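Small heat shock protein hsp20 family (Sulfolobus solfataricus, PDB 4RZK) is probably a molecular chaperone that binds unfolded proteins under stress, the chain being the alpha-crystallin domain of a longer small heat shock protein. Local coordinates at residues V46-S51 / Q55-I60; A11-I14 / E19-V22. One frame throughout, in Å; residues are numbered along the deposited sequence.

Contact 1 (V46-S51 / Q55-I60); sequences VITAKS and QYYKEI
Ile47 with Lys58 and Ala49 with Tyr56 form two antiparallel hydrogen-bonded pairs, between strands whose axes run 4.7 Å apart at 177°. Each pair closes a ring of two backbone bonds: Tyr56 N lies 2.7 Å from Ala49 O, and Lys58 N lies 3.0 Å from Ile47 O. The face carrying Val46, Thr48, Tyr57 and Glu59 is dominated by the Tyr57 ring. With CG opposite the backbone N (chi1 175°), the ring lies across Val46 and Thr48. Thr48 OG1 meets its edge near the ring plane, 3.7 Å from Tyr57 CD1, while Val46 CG1 approaches obliquely, 4.0 Å from Tyr57 CE1. At the far end Tyr57 OH gives a weak hydrogen bond to Glu59 OE2 (3.3 Å). This is one hairpin of the alpha-crystallin beta sandwich, and its other face looks inward: Ala49 CB sits 3.8 Å from Tyr56 CD2, and Ile47 CD1 meets Ile60 CD1 at 4.1 Å. The buried Tyr56 ring also touches Val26 and Val29, and its hydroxyl is satisfied by Pro27 O. Replacing Tyr57 with an alanine would probably uncover the Val46 methyl and deprive the Glu59 carboxylate of its weak hydroxyl partner. Beyond the pair, backbone bonds from Val46 and Thr48 to Lys37 and Lys35 attach strand 34-39.

Contact 2 (A11-I14 / E19-V22); sequences ADVI and EIKV
Val13 and Val22 face each other as an antiparallel non-hydrogen-bonded pair, their CA atoms 4.4 Å apart, on strands that run at 169° to one another. Val13 takes part in both apolar side-chain contacts and can be followed outward. Val13 CB rests against a methyl of the facing valine, 4.0 Å from Val22 CG2. From CB the two branches part. Val13 CG2, placed opposite the backbone N, lies alongside strand 19-22 and touches two neighbours there: Ile20 CG2 at 4.1 Å and Val22 CG2 at 4.2 Å. The other branch, Val13 CG1, turns to the beta strand beyond, where it lies 4.4 Å from Ile60 CG2. Val13 therefore lies side by side with both Ile20 and Val22, all three on the face where Ile20 also touches Pro63 and Val22 touches Leu62. The next pair, Ile14 with Lys21, is hydrogen-bonded through the backbone. Ile14 N donates to Lys21 O at 2.9 Å, and Lys21 N returns a bond to Ile14 O at 2.8 Å. Lys21 adds little with its tip: Lys21 CB passes 3.8 Å from Ile14 O, after which the fully extended chain (chi2 179°) leads off from strand 11-14. A backbone bond between Asp12 and Val23 continues the pairing, while Ile20 and Val22 bond through their backbones to Leu84 and Ile82 of strand 79-85. An antiparallel hairpin with one apolar face, joined on its far flank to the strand near the C terminus, is the arrangement expected in the immunoglobulin-like beta sandwich of alpha-crystallin domains.

In the fold
From the N terminus, strand 6-16 turns back into strand 19-25, and contact 2 closes this first hairpin. The chain then passes through strand 34-39 before strands 44-50 and 55-61 form the second hairpin, closed by contact 1. The two closures follow in series, neither nesting nor crossing, on opposite sides of the chain's centre with their own centres 15 Å apart. Strand 6-16 connects them: it runs parallel to strand 55-61, bonding near Arg7, and antiparallel to strand 19-25. Direct packing joins the hairpins too, Lys58 CE lying 3.8 Å from Ala11 CB and Ile60 CD1 lying 4.2 Å from Val22 CG1. Strands 79-85 and 72-76 complete the order beyond strand 19-25.

Contact 1 (V46-S51 / Q55-I60)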
loop_
_atom_site.group_PDB
_atom_site.type_symbol
_atom_site.label_atom_id
_atom_site.label_comp_id
_atom_site.label_asym_id
_atom_site.label_seq_id
_atom_site.Cartn_x
_atom_site.Cartn_y
_atom_site.Cartn_z
ATOM N N VAL A 46 -14.426 11.784 -0.850
ATOM C CA VAL A 46 -13.776 11.756 0.453
ATOM C C VAL A 46 -13.528 10.346 0.968
ATOM O O VAL A 46 -14.461 9.562 1.133
ATOM C CB VAL A 46 -14.606 12.535 1.483
ATOM C CG1 VAL A 46 -14.142 12.227 2.900
ATOM C CG2 VAL A 46 -14.513 14.020 1.188
ATOM N N ILE A 47 -12.268 10.027 1.237
ATOM C CA ILE A 47 -11.872 8.693 1.682
ATOM C C ILE A 47 -11.242 8.662 3.071
ATOM O O ILE A 47 -10.297 9.374 3.344
ATOM C CB ILE A 47 -10.857 8.077 0.714
ATOM C CG1 ILE A 47 -11.474 7.849 -0.651
ATOM C CG2 ILE A 47 -10.335 6.769 1.256
ATOM C CD1 ILE A 47 -10.453 7.807 -1.752
ATOM N N THR A 48 -11.769 7.809 3.938
ATOM C CA THR A 48 -11.264 7.660 5.289
ATOM C C THR A 48 -10.870 6.230 5.578
ATOM O O THR A 48 -11.687 5.347 5.456
ATOM C CB THR A 48 -12.367 7.985 6.288
ATOM O OG1 THR A 48 -12.369 9.381 6.562
ATOM C CG2 THR A 48 -12.134 7.247 7.556
ATOM N N ALA A 49 -9.636 6.002 5.994
ATOM C CA ALA A 49 -9.197 4.668 6.368
ATOM C C ALA A 49 -8.541 4.648 7.731
ATOM O O ALA A 49 -7.648 5.422 7.991
ATOM C CB ALA A 49 -8.250 4.122 5.325
ATOM N N LYS A 50 -8.996 3.762 8.606
ATOM C CA LYS A 50 -8.479 3.691 9.969
ATOM C C LYS A 50 -8.056 2.302 10.430
ATOM O O LYS A 50 -8.766 1.335 10.256
ATOM C CB LYS A 50 -9.506 4.246 10.947
ATOM C CG LYS A 50 -9.052 5.481 11.690
ATOM C CD LYS A 50 -10.158 6.515 11.718
ATOM C CE LYS A 50 -9.632 7.886 11.350
ATOM N NZ LYS A 50 -8.889 8.494 12.484
ATOM N N SER A 51 -6.896 2.222 11.048
ATOM C CA SER A 51 -6.422 0.987 11.630
ATOM C C SER A 51 -5.465 1.424 12.713
ATOM O O SER A 51 -5.071 2.570 12.734
ATOM C CB SER A 51 -5.742 0.119 10.582
ATOM O OG SER A 51 -4.361 0.028 10.814
ATOM N N GLN A 55 -3.433 5.424 9.786
ATOM C CA GLN A 55 -4.678 6.120 9.504
ATOM C C GLN A 55 -4.574 7.083 8.314
ATOM O O GLN A 55 -3.623 7.825 8.222
ATOM C CB GLN A 55 -5.208 6.809 10.768
ATOM C CG GLN A 55 -4.165 7.464 11.662
ATOM C CD GLN A 55 -3.428 6.492 12.548
ATOM O OE1 GLN A 55 -4.028 5.678 13.226
ATOM N NE2 GLN A 55 -2.116 6.580 12.544
ATOM N N TYR A 56 -5.540 7.046 7.404
ATOM C CA TYR A 56 -5.500 7.889 6.217
ATOM C C TYR A 56 -6.766 8.694 6.037
ATOM O O TYR A 56 -7.839 8.229 6.343
ATOM C CB TYR A 56 -5.315 7.065 4.949
ATOM C CG TYR A 56 -4.260 5.996 4.968
ATOM C CD1 TYR A 56 -3.071 6.170 4.302
ATOM C CD2 TYR A 56 -4.474 4.796 5.602
ATOM C CE1 TYR A 56 -2.110 5.189 4.296
ATOM C CE2 TYR A 56 -3.520 3.814 5.597
ATOM C CZ TYR A 56 -2.340 4.020 4.943
ATOM O OH TYR A 56 -1.384 3.043 4.929
ATOM N N TYR A 57 -6.613 9.910 5.537
ATOM C CA TYR A 57 -7.721 10.711 5.058
ATOM C C TYR A 57 -7.320 11.391 3.770
ATOM O O TYR A 57 -6.247 11.942 3.678
ATOM C CB TYR A 57 -8.124 11.740 6.107
ATOM C CG TYR A 57 -9.180 12.716 5.675
ATOM C CD1 TYR A 57 -10.510 12.510 5.984
ATOM C CD2 TYR A 57 -8.848 13.855 4.982
ATOM C CE1 TYR A 57 -11.478 13.412 5.596
ATOM C CE2 TYR A 57 -9.809 14.753 4.590
ATOM C CZ TYR A 57 -11.118 14.525 4.901
ATOM O OH TYR A 57 -12.058 15.426 4.505
ATOM N N LYS A 58 -8.183 11.350 2.768
ATOM C CA LYS A 58 -7.937 12.080 1.539
ATOM C C LYS A 58 -9.213 12.683 1.002
ATOM O O LYS A 58 -10.270 12.107 1.130
ATOM C CB LYS A 58 -7.328 11.171 0.484
ATOM C CG LYS A 58 -7.146 11.829 -0.864
ATOM C CD LYS A 58 -5.838 12.583 -0.937
ATOM C CE LYS A 58 -5.252 12.541 -2.330
ATOM N NZ LYS A 58 -4.480 13.766 -2.631
ATOM N N GLU A 59 -9.110 13.849 0.393
ATOM C CA GLU A 59 -10.245 14.419 -0.292
ATOM C C GLU A 59 -9.842 14.817 -1.690
ATOM O O GLU A 59 -8.790 15.394 -1.899
ATOM C CB GLU A 59 -10.860 15.561 0.503
ATOM C CG GLU A 59 -10.419 16.953 0.125
ATOM C CD GLU A 59 -10.974 17.982 1.080
ATOM O OE1 GLU A 59 -10.651 19.171 0.933
ATOM O OE2 GLU A 59 -11.732 17.590 1.984
ATOM N N ILE A 60 -10.672 14.459 -2.654
ATOM C CA ILE A 60 -10.356 14.663 -4.046
ATOM C C ILE A 60 -11.390 15.514 -4.721
ATOM O O ILE A 60 -12.573 15.268 -4.586
ATOM C CB ILE A 60 -10.347 13.342 -4.805
ATOM C CG1 ILE A 60 -9.108 12.529 -4.457
ATOM C CG2 ILE A 60 -10.415 13.611 -6.290
ATOM C CD1 ILE A 60 -9.424 11.263 -3.704
#

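Contact 2 (A11-I14 / E19-V22)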
loop_
_atom_site.group_PDB
_atom_site.type_symbol
_atom_site.label_atom_id
_atom_site.label_comp_id
_atom_site.label_asym_id
_atom_site.label_seq_id
_atom_site.Cartn_x
_atom_site.Cartn_y
_atom_site.Cartn_z
ATOM N N ALA A 11 -3.032 8.712 -4.396
ATOM C CA ALA A 11 -4.273 8.584 -5.121
ATOM C C ALA A 11 -4.096 9.012 -6.556
ATOM O O ALA A 11 -3.434 9.990 -6.829
ATOM C CB ALA A 11 -5.339 9.424 -4.457
ATOM N N ASP A 12 -4.700 8.286 -7.476
ATOM C CA ASP A 12 -4.717 8.712 -8.853
ATOM C C ASP A 12 -6.135 8.704 -9.348
ATOM O O ASP A 12 -6.820 7.715 -9.221
ATOM C CB ASP A 12 -3.875 7.783 -9.704
ATOM C CG ASP A 12 -3.551 8.372 -11.042
ATOM O OD1 ASP A 12 -3.300 7.599 -11.979
ATOM O OD2 ASP A 12 -3.546 9.608 -11.157
ATOM N N VAL A 13 -6.580 9.796 -9.935
ATOM C CA VAL A 13 -7.920 9.793 -10.471
ATOM C C VAL A 13 -7.895 9.849 -11.985
ATOM O O VAL A 13 -7.243 10.691 -12.575
ATOM C CB VAL A 13 -8.762 10.934 -9.896
ATOM C CG1 VAL A 13 -7.891 12.121 -9.565
ATOM C CG2 VAL A 13 -9.856 11.319 -10.862
ATOM N N ILE A 14 -8.549 8.886 -12.606
ATOM C CA ILE A 14 -8.595 8.809 -14.043
ATOM C C ILE A 14 -10.038 8.722 -14.497
ATOM O O ILE A 14 -10.802 7.926 -13.991
ATOM C CB ILE A 14 -7.841 7.577 -14.541
ATOM C CG1 ILE A 14 -6.620 7.991 -15.353
ATOM C CG2 ILE A 14 -8.761 6.705 -15.366
ATOM C CD1 ILE A 14 -6.944 8.788 -16.596
ATOM N N GLU A 19 -17.676 6.846 -16.791
ATOM C CA GLU A 19 -17.085 6.568 -15.493
ATOM C C GLU A 19 -15.923 7.466 -15.116
ATOM O O GLU A 19 -15.203 7.960 -15.969
ATOM C CB GLU A 19 -16.644 5.111 -15.427
ATOM C CG GLU A 19 -17.786 4.117 -15.457
ATOM C CD GLU A 19 -17.320 2.697 -15.689
ATOM O OE1 GLU A 19 -16.175 2.505 -16.129
ATOM O OE2 GLU A 19 -18.106 1.768 -15.429
ATOM N N ILE A 20 -15.755 7.664 -13.816
ATOM C CA ILE A 20 -14.527 8.187 -13.257
ATOM C C ILE A 20 -14.009 7.142 -12.289
ATOM O O ILE A 20 -14.734 6.671 -11.437
ATOM C CB ILE A 20 -14.748 9.480 -12.473
ATOM C CG1 ILE A 20 -14.915 10.660 -13.413
ATOM C CG2 ILE A 20 -13.563 9.744 -11.570
ATOM C CD1 ILE A 20 -14.894 11.989 -12.701
ATOM N N LYS A 21 -12.752 6.772 -12.418
ATOM C CA LYS A 21 -12.213 5.759 -11.553
ATOM C C LYS A 21 -11.228 6.426 -10.647
ATOM O O LYS A 21 -10.333 7.106 -11.109
ATOM C CB LYS A 21 -11.554 4.633 -12.350
ATOM C CG LYS A 21 -12.530 3.777 -13.141
ATOM C CD LYS A 21 -11.808 2.695 -13.926
ATOM C CE LYS A 21 -12.786 1.826 -14.699
ATOM N NZ LYS A 21 -12.089 0.777 -15.492
ATOM N N VAL A 22 -11.349 6.200 -9.347
ATOM C CA VAL A 22 -10.386 6.741 -8.400
ATOM C C VAL A 22 -9.631 5.632 -7.698
ATOM O O VAL A 22 -10.225 4.711 -7.185
ATOM C CB VAL A 22 -11.051 7.642 -7.358
ATOM C CG1 VAL A 22 -10.033 8.094 -6.332
ATOM C CG2 VAL A 22 -11.681 8.839 -8.032
#